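Local coordinates for aspartate aminotransferase (Thermotoga maritima, PDB 1O4S), which catalyses the pyridoxal-phosphate-dependent transfer of an amino group from L-aspartate to 2-oxoglutarate, giving oxaloacetate and L-glutamate, at residues 42-47 with 376-381; 303-308 with 370-375. All blocks are in the same frame, centred on the assembly; numbering follows the deposited sequence.

Contact 1 (42-47 with 376-381); sequences DVINLT and TEALDR
In Ile44, CG1 lies beside the backbone N (chi1 -53°) and chi2 is close to extended, which places CD1 over the Arg381 guanidinium. Arg381 has CG anti to its carbonyl carbon (chi1 -65°) and then runs extended to NE, which carries the guanidinium out to the strand. Ile44 CD1 lies 3.4 Å from Arg381 CZ, above the centre of one face. The edge of the group is used for polar bonds. Arg381 NH1 donates to the backbone O of Asp42 at 3.1 Å, nearly in line with the carbonyl and in the guanidinium plane. NH2 adds a weak bond to the same oxygen. Arg381 NH2 also forms a long salt bridge to Asp42 OD2, at 3.3 Å, with the carboxylate almost perpendicular to the guanidinium. Within the helix, Glu377 fixes the rotation of the group. Glu377 OE2 accepts from Arg381 NE at 3.1 Å, and Glu377 OE1 forms a salt bridge with Arg381 NH2 at 2.6 Å. Asp42 and Glu377 bring like charges close, and Arg381 between them probably offsets the repulsion. Asp42 OD1 has a second partner in Arg374. Next to this network the contact is apolar. Ala378 CB touches Leu46 CD1 at 3.6 Å and Ile44 CG2 at 3.9 Å. The contact lays helix 372-386 against the outermost strand, 44-45, of the four-stranded mixed sheet. This sheet and its flanking helices form the small domain of the fold-type I aminotransferases. Strand 44-45 is bonded to strand 350-354, and helix 27-38 packs on Val43 and Asn45. Helix 296-315 lies against Thr376 and Leu379.

Contact 2 (303-308 with 370-375); sequences KERKNF and TSIERL
The N-terminal turn of helix 372-386 packs here against helix 296-315, within the small domain of the fold-type I aminotransferase. Ser371 is its N-cap: OG accepts from Arg374 N at 3.3 Å. Across the contact, Phe308 presents one ring face to Ile372. Ile372 CG2 stands 4.2 Å from the centroid of the Phe308 ring, 7° off its normal, a CH-pi contact. Leu375 CB sits at the ring edge, 4.2 Å from Phe308 CE2. Phe308 has CG anti to the backbone N (chi1 171°), and this sets the ring against Ile372 and Leu375. Arg305 runs extended past Ile372, with its CG 4.0 Å from Ile372 CG1. Thr370 O lies above one face of the Arg305 guanidinium, toward its rim, 3.0 Å from Arg305 NE. The angle is too poor for a hydrogen bond. The charged end is held instead by Asp52 through NH2. A leucine in place of Arg305 would probably leave Asp52 without its salt-bridge partner and uncover the carbonyl of Thr370. Glu304 OE2 reaches Ile372 CD1 at 3.9 Å, on the exposed side. Farther along helix 372-386, Thr376 and Leu379 also touch Phe308, while Thr370 leans on Leu46 beside strand 44-45.

Overall arrangement
From the N terminus the chain passes helices 16-19 and 27-38 and then strand 44-45, the first half of contact 1. It next builds the seven-stranded sheet with its helices, and comes back through helix 296-315, the first half of contact 2. Strands 328-332, 350-354 and 363-367 follow. Segment 370-375 then closes the shorter loop of contact 2. Directly after it, segment 376-381 closes the long loop of contact 1, so contact 2 is nested inside it. Helix 372-386 serves both and ties the edge strand 44-45 to helix 296-315. The centres lie about 11 Å apart, and the two contacts touch each other directly.

Contact 1 (42-47 with 376-381)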
loop_
_atom_site.group_PDB
_atom_site.type_symbol
_atom_site.label_atom_id
_atom_site.label_comp_id
_atom_site.label_asym_id
_atom_site.label_seq_id
_atom_site.Cartn_x
_atom_site.Cartn_y
_atom_site.Cartn_z
ATOM N N ASP B 42 -5.336 -31.816 15.697
ATOM C CA ASP B 42 -6.416 -31.584 14.738
ATOM C C ASP B 42 -7.196 -30.323 15.109
ATOM O O ASP B 42 -8.312 -30.390 15.645
ATOM C CB ASP B 42 -7.355 -32.800 14.651
ATOM C CG ASP B 42 -8.411 -32.644 13.552
ATOM O OD1 ASP B 42 -8.196 -31.839 12.580
ATOM O OD2 ASP B 42 -9.491 -33.275 13.607
ATOM N N VAL B 43 -6.593 -29.178 14.816
ATOM C CA VAL B 43 -7.204 -27.893 15.124
ATOM C C VAL B 43 -8.212 -27.545 14.032
ATOM O O VAL B 43 -7.847 -27.485 12.858
ATOM C CB VAL B 43 -6.142 -26.755 15.208
ATOM C CG1 VAL B 43 -6.796 -25.378 15.224
ATOM C CG2 VAL B 43 -5.242 -26.949 16.436
ATOM N N ILE B 44 -9.469 -27.335 14.416
ATOM C CA ILE B 44 -10.448 -26.741 13.528
ATOM C C ILE B 44 -10.424 -25.233 13.790
ATOM O O ILE B 44 -10.763 -24.764 14.867
ATOM C CB ILE B 44 -11.860 -27.354 13.720
ATOM C CG1 ILE B 44 -11.813 -28.890 13.615
ATOM C CG2 ILE B 44 -12.828 -26.793 12.677
ATOM C CD1 ILE B 44 -13.003 -29.579 14.258
ATOM N N ASN B 45 -10.011 -24.483 12.783
ATOM C CA ASN B 45 -9.733 -23.067 12.926
ATOM C C ASN B 45 -10.869 -22.289 12.317
ATOM O O ASN B 45 -10.964 -22.178 11.111
ATOM C CB ASN B 45 -8.405 -22.689 12.236
ATOM C CG ASN B 45 -7.915 -21.277 12.634
ATOM O OD1 ASN B 45 -8.689 -20.322 12.632
ATOM N ND2 ASN B 45 -6.634 -21.169 13.019
ATOM N N LEU B 46 -11.707 -21.736 13.174
ATOM C CA LEU B 46 -12.847 -20.946 12.765
ATOM C C LEU B 46 -12.642 -19.448 12.991
ATOM O O LEU B 46 -13.591 -18.730 13.338
ATOM C CB LEU B 46 -14.062 -21.436 13.536
ATOM C CG LEU B 46 -14.230 -22.939 13.371
ATOM C CD1 LEU B 46 -15.428 -23.387 14.159
ATOM C CD2 LEU B 46 -14.324 -23.324 11.879
ATOM N N THR B 47 -11.420 -18.978 12.765
ATOM C CA THR B 47 -11.098 -17.549 12.898
ATOM C C THR B 47 -10.932 -16.806 11.582
ATOM O O THR B 47 -10.741 -15.598 11.604
ATOM C CB THR B 47 -9.790 -17.331 13.700
ATOM O OG1 THR B 47 -8.659 -17.893 13.007
ATOM C CG2 THR B 47 -9.845 -18.032 15.074
ATOM N N THR B 376 -19.481 -29.173 11.662
ATOM C CA THR B 376 -20.239 -30.125 12.446
ATOM C C THR B 376 -19.390 -30.657 13.573
ATOM O O THR B 376 -19.870 -30.783 14.699
ATOM C CB THR B 376 -20.719 -31.309 11.590
ATOM O OG1 THR B 376 -21.627 -30.850 10.590
ATOM C CG2 THR B 376 -21.576 -32.260 12.432
ATOM N N GLU B 377 -18.155 -31.013 13.257
ATOM C CA GLU B 377 -17.236 -31.522 14.258
ATOM C C GLU B 377 -16.914 -30.425 15.271
ATOM O O GLU B 377 -16.859 -30.710 16.452
ATOM C CB GLU B 377 -15.929 -32.031 13.628
ATOM C CG GLU B 377 -15.469 -33.378 14.178
ATOM C CD GLU B 377 -14.429 -33.305 15.279
ATOM O OE1 GLU B 377 -13.329 -32.808 14.932
ATOM O OE2 GLU B 377 -14.687 -33.786 16.444
ATOM N N ALA B 378 -16.704 -29.188 14.813
ATOM C CA ALA B 378 -16.367 -28.094 15.729
ATOM C C ALA B 378 -17.532 -27.808 16.657
ATOM O O ALA B 378 -17.333 -27.635 17.849
ATOM C CB ALA B 378 -15.965 -26.825 14.979
ATOM N N LEU B 379 -18.745 -27.792 16.104
ATOM C CA LEU B 379 -19.953 -27.475 16.868
ATOM C C LEU B 379 -20.276 -28.554 17.883
ATOM O O LEU B 379 -20.832 -28.248 18.957
ATOM C CB LEU B 379 -21.136 -27.217 15.949
ATOM C CG LEU B 379 -21.035 -25.830 15.307
ATOM C CD1 LEU B 379 -21.897 -25.705 14.041
ATOM C CD2 LEU B 379 -21.406 -24.759 16.321
ATOM N N ASP B 380 -19.905 -29.791 17.538
ATOM C CA ASP B 380 -19.883 -30.935 18.457
ATOM C C ASP B 380 -18.984 -30.652 19.643
ATOM O O ASP B 380 -19.383 -30.837 20.792
ATOM C CB ASP B 380 -19.310 -32.183 17.757
ATOM C CG ASP B 380 -20.359 -33.028 17.083
ATOM O OD1 ASP B 380 -19.985 -33.988 16.355
ATOM O OD2 ASP B 380 -21.583 -32.841 17.239
ATOM N N ARG B 381 -17.744 -30.255 19.352
ATOM C CA ARG B 381 -16.739 -30.042 20.401
ATOM C C ARG B 381 -17.124 -28.873 21.283
ATOM O O ARG B 381 -16.958 -28.926 22.498
ATOM C CB ARG B 381 -15.369 -29.763 19.799
ATOM C CG ARG B 381 -14.744 -30.906 19.021
ATOM C CD ARG B 381 -13.593 -30.395 18.204
ATOM N NE ARG B 381 -12.895 -31.422 17.439
ATOM C CZ ARG B 381 -11.678 -31.268 16.934
ATOM N NH1 ARG B 381 -10.984 -30.150 17.155
ATOM N NH2 ARG B 381 -11.137 -32.246 16.227
#

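Contact 2 (303-308 with 370-375)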
loop_
_atom_site.group_PDB
_atom_site.type_symbol
_atom_site.label_atom_id
_atom_site.label_comp_id
_atom_site.label_asym_id
_atom_site.label_seq_id
_atom_site.Cartn_x
_atom_site.Cartn_y
_atom_site.Cartn_z
ATOM N N LYS B 303 -24.559 -19.471 2.470
ATOM C CA LYS B 303 -25.937 -19.395 2.999
ATOM C C LYS B 303 -26.307 -20.680 3.730
ATOM O O LYS B 303 -26.856 -20.637 4.810
ATOM C CB LYS B 303 -26.943 -19.132 1.872
ATOM C CG LYS B 303 -28.405 -18.918 2.306
ATOM C CD LYS B 303 -29.233 -18.389 1.126
ATOM C CE LYS B 303 -30.655 -18.071 1.541
ATOM N NZ LYS B 303 -31.614 -17.871 0.398
ATOM N N GLU B 304 -25.983 -21.820 3.139
ATOM C CA GLU B 304 -26.343 -23.076 3.739
ATOM C C GLU B 304 -25.472 -23.448 4.944
ATOM O O GLU B 304 -25.954 -24.129 5.860
ATOM C CB GLU B 304 -26.453 -24.173 2.676
ATOM C CG GLU B 304 -25.258 -25.044 2.424
ATOM C CD GLU B 304 -25.629 -26.212 1.521
ATOM O OE1 GLU B 304 -26.684 -26.082 0.812
ATOM O OE2 GLU B 304 -24.879 -27.242 1.515
ATOM N N ARG B 305 -24.230 -22.974 4.976
ATOM C CA ARG B 305 -23.397 -23.082 6.174
ATOM C C ARG B 305 -23.952 -22.204 7.309
ATOM O O ARG B 305 -23.949 -22.598 8.474
ATOM C CB ARG B 305 -21.951 -22.635 5.882
ATOM C CG ARG B 305 -21.152 -23.556 4.941
ATOM C CD ARG B 305 -19.981 -22.895 4.389
ATOM N NE ARG B 305 -19.105 -23.771 3.611
ATOM C CZ ARG B 305 -17.944 -23.373 3.129
ATOM N NH1 ARG B 305 -17.543 -22.123 3.341
ATOM N NH2 ARG B 305 -17.168 -24.212 2.447
ATOM N N LYS B 306 -24.407 -21.010 6.944
ATOM C CA LYS B 306 -25.005 -20.063 7.864
ATOM C C LYS B 306 -26.230 -20.720 8.469
ATOM O O LYS B 306 -26.346 -20.789 9.677
ATOM C CB LYS B 306 -25.360 -18.758 7.130
ATOM C CG LYS B 306 -25.966 -17.627 8.013
ATOM C CD LYS B 306 -27.491 -17.737 8.239
ATOM C CE LYS B 306 -28.303 -17.503 6.958
ATOM N NZ LYS B 306 -29.813 -17.489 7.199
ATOM N N ASN B 307 -27.133 -21.228 7.640
ATOM C CA ASN B 307 -28.331 -21.915 8.147
ATOM C C ASN B 307 -27.994 -23.068 9.079
ATOM O O ASN B 307 -28.679 -23.280 10.067
ATOM C CB ASN B 307 -29.190 -22.465 7.011
ATOM C CG ASN B 307 -29.911 -21.388 6.254
ATOM O OD1 ASN B 307 -30.137 -20.295 6.776
ATOM N ND2 ASN B 307 -30.275 -21.678 5.006
ATOM N N PHE B 308 -26.944 -23.817 8.761
ATOM C CA PHE B 308 -26.559 -24.970 9.567
ATOM C C PHE B 308 -25.991 -24.591 10.925
ATOM O O PHE B 308 -26.267 -25.246 11.923
ATOM C CB PHE B 308 -25.521 -25.832 8.832
ATOM C CG PHE B 308 -24.934 -26.919 9.697
ATOM C CD1 PHE B 308 -25.686 -28.048 10.016
ATOM C CD2 PHE B 308 -23.655 -26.787 10.236
ATOM C CE1 PHE B 308 -25.164 -29.033 10.845
ATOM C CE2 PHE B 308 -23.125 -27.775 11.051
ATOM C CZ PHE B 308 -23.881 -28.896 11.363
ATOM N N THR B 370 -15.583 -22.667 6.334
ATOM C CA THR B 370 -15.145 -24.053 6.250
ATOM C C THR B 370 -16.328 -24.972 5.966
ATOM O O THR B 370 -17.486 -24.566 6.017
ATOM C CB THR B 370 -14.358 -24.524 7.517
ATOM O OG1 THR B 370 -15.248 -24.990 8.528
ATOM C CG2 THR B 370 -13.646 -23.391 8.232
ATOM N N SER B 371 -16.014 -26.215 5.632
ATOM C CA SER B 371 -17.027 -27.165 5.228
ATOM C C SER B 371 -18.032 -27.465 6.354
ATOM O O SER B 371 -17.707 -27.365 7.543
ATOM C CB SER B 371 -16.356 -28.443 4.775
ATOM O OG SER B 371 -15.598 -28.971 5.831
ATOM N N ILE B 372 -19.253 -27.830 5.956
ATOM C CA ILE B 372 -20.264 -28.266 6.903
ATOM C C ILE B 372 -19.730 -29.404 7.743
ATOM O O ILE B 372 -20.019 -29.471 8.941
ATOM C CB ILE B 372 -21.598 -28.615 6.191
ATOM C CG1 ILE B 372 -22.307 -27.308 5.849
ATOM C CG2 ILE B 372 -22.517 -29.461 7.098
ATOM C CD1 ILE B 372 -23.631 -27.476 5.197
ATOM N N GLU B 373 -18.892 -30.240 7.134
ATOM C CA GLU B 373 -18.281 -31.377 7.820
ATOM C C GLU B 373 -17.448 -30.931 9.030
ATOM O O GLU B 373 -17.579 -31.458 10.129
ATOM C CB GLU B 373 -17.390 -32.174 6.851
ATOM C CG GLU B 373 -16.785 -33.431 7.490
ATOM C CD GLU B 373 -15.781 -34.171 6.598
ATOM O OE1 GLU B 373 -15.361 -33.599 5.578
ATOM O OE2 GLU B 373 -15.413 -35.336 6.928
ATOM N N ARG B 374 -16.577 -29.974 8.791
ATOM C CA ARG B 374 -15.689 -29.468 9.824
ATOM C C ARG B 374 -16.448 -28.635 10.846
ATOM O O ARG B 374 -16.148 -28.705 12.029
ATOM C CB ARG B 374 -14.568 -28.634 9.203
ATOM C CG ARG B 374 -13.629 -29.440 8.348
ATOM C CD ARG B 374 -12.702 -30.334 9.136
ATOM N NE ARG B 374 -11.470 -29.628 9.520
ATOM C CZ ARG B 374 -10.591 -30.073 10.429
ATOM N NH1 ARG B 374 -10.812 -31.214 11.082
ATOM N NH2 ARG B 374 -9.501 -29.349 10.698
ATOM N N LEU B 375 -17.408 -27.842 10.365
ATOM C CA LEU B 375 -18.301 -27.089 11.227
ATOM C C LEU B 375 -19.073 -28.014 12.169
ATOM O O LEU B 375 -19.294 -27.677 13.321
ATOM C CB LEU B 375 -19.277 -26.257 10.404
ATOM C CG LEU B 375 -18.718 -25.015 9.698
ATOM C CD1 LEU B 375 -19.776 -24.488 8.771
ATOM C CD2 LEU B 375 -18.331 -23.958 10.695
#